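Local atomic coordinates of alpha-14 giardin (PDB entry 3CHJ), a protein that belongs to the annexin family, binds calcium and may serve as a calcium-regulated structural element linking the phospholipid bilayer to the underlying axoneme. Residues N128-L131 with G132-V135. Numbering follows the deposited sequence.
Sequences NDSL and GDVV
Ser-130 caps the N-terminus of helix 131-139 by reaching its hydroxyl forward to the first turn: OG accepts a hydrogen bond from the backbone N of Asp-133 at 3.0 Å, with an N-H...O angle of 156°. The torsion that allows this sets OG anti to the residue's own N (chi1 157°), beside the carbonyl carbon, facing the helix that follows. Asp-133 folds its carboxylate back beside the cap, and OD2 lies 3.4 Å from Ser-130 CB. Its negative charge at the start of a helix would be expected to interact favourably with the helix dipole. The first turn is closed by two backbone bonds, Val-134 N to Ser-130 O at 3.0 Å and Val-135 N to Leu-131 O at 3.1 Å. Methyl groups flank these carbonyls: Val-134 CG2 is 3.3 Å from Ser-130 O and also meets Asp-129 CB, at 3.8 Å, so the residue before the cap packs against the first turn. On the buried side, Leu-131 CD2 and Val-135 CG2 make a looser apolar contact at 4.2 Å. The turn thus begins a new helix shortly after helix 113-127 ends, in a region of annexin-family sequence. Leu-131 packs against Ile-119 and Tyr-123 of that helix, Ile-90 of helix 82-94 and Ala-153 of helix 144-154, while Val-135 rests on Ile-149 and Asn-150 of the last.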
loop_
_atom_site.group_PDB
_atom_site.type_symbol
_atom_site.label_atom_id
_atom_site.label_comp_id
_atom_site.label_asym_id
_atom_site.label_seq_id
_atom_site.Cartn_x
_atom_site.Cartn_y
_atom_site.Cartn_z
ATOM N N ASN A 128 -14.372 17.319 4.611
ATOM C CA ASN A 128 -14.703 18.639 4.046
ATOM C C ASN A 128 -13.483 19.310 3.412
ATOM O O ASN A 128 -13.402 20.541 3.304
ATOM C CB ASN A 128 -15.312 19.545 5.139
ATOM C CG ASN A 128 -15.828 20.861 4.600
ATOM O OD1 ASN A 128 -16.488 20.899 3.572
ATOM N ND2 ASN A 128 -15.546 21.953 5.317
ATOM N N ASP A 129 -12.531 18.481 2.988
ATOM C CA ASP A 129 -11.299 18.940 2.360
ATOM C C ASP A 129 -11.118 18.208 1.057
ATOM O O ASP A 129 -11.575 17.075 0.911
ATOM C CB ASP A 129 -10.087 18.568 3.221
ATOM C CG ASP A 129 -9.999 19.365 4.498
ATOM O OD1 ASP A 129 -10.485 20.524 4.549
ATOM O OD2 ASP A 129 -9.422 18.821 5.461
ATOM N N SER A 130 -10.412 18.847 0.130
ATOM C CA SER A 130 -10.010 18.184 -1.108
ATOM C C SER A 130 -8.783 17.319 -0.841
ATOM O O SER A 130 -7.814 17.791 -0.274
ATOM C CB SER A 130 -9.658 19.235 -2.155
ATOM O OG SER A 130 -8.781 18.721 -3.161
ATOM N N LEU A 131 -8.837 16.061 -1.255
ATOM C CA LEU A 131 -7.695 15.165 -1.084
ATOM C C LEU A 131 -6.470 15.714 -1.843
ATOM O O LEU A 131 -5.372 15.804 -1.275
ATOM C CB LEU A 131 -8.097 13.770 -1.577
ATOM C CG LEU A 131 -7.119 12.605 -1.448
ATOM C CD1 LEU A 131 -7.893 11.311 -1.625
ATOM C CD2 LEU A 131 -6.053 12.712 -2.498
ATOM N N GLY A 132 -6.662 16.100 -3.104
ATOM C CA GLY A 132 -5.568 16.649 -3.902
ATOM C C GLY A 132 -4.961 17.871 -3.243
ATOM O O GLY A 132 -3.742 18.033 -3.195
ATOM N N ASP A 133 -5.818 18.736 -2.707
ATOM C CA ASP A 133 -5.350 19.982 -2.159
ATOM C C ASP A 133 -4.551 19.793 -0.883
ATOM O O ASP A 133 -3.522 20.449 -0.698
ATOM C CB ASP A 133 -6.528 20.905 -1.893
ATOM C CG ASP A 133 -7.090 21.537 -3.159
ATOM O OD1 ASP A 133 -6.479 21.449 -4.267
ATOM O OD2 ASP A 133 -8.169 22.151 -3.027
ATOM N N VAL A 134 -5.005 18.885 -0.014
ATOM C CA VAL A 134 -4.302 18.629 1.240
ATOM C C VAL A 134 -2.920 18.038 0.944
ATOM O O VAL A 134 -1.925 18.422 1.558
ATOM C CB VAL A 134 -5.102 17.688 2.163
ATOM C CG1 VAL A 134 -4.256 17.268 3.356
ATOM C CG2 VAL A 134 -6.365 18.393 2.637
ATOM N N VAL A 135 -2.859 17.125 -0.022
ATOM C CA VAL A 135 -1.594 16.484 -0.364
ATOM C C VAL A 135 -0.619 17.525 -0.915
ATOM O O VAL A 135 0.544 17.562 -0.503
ATOM C CB VAL A 135 -1.799 15.321 -1.361
ATOM C CG1 VAL A 135 -0.431 14.849 -1.957
ATOM C CG2 VAL A 135 -2.541 14.157 -0.663
#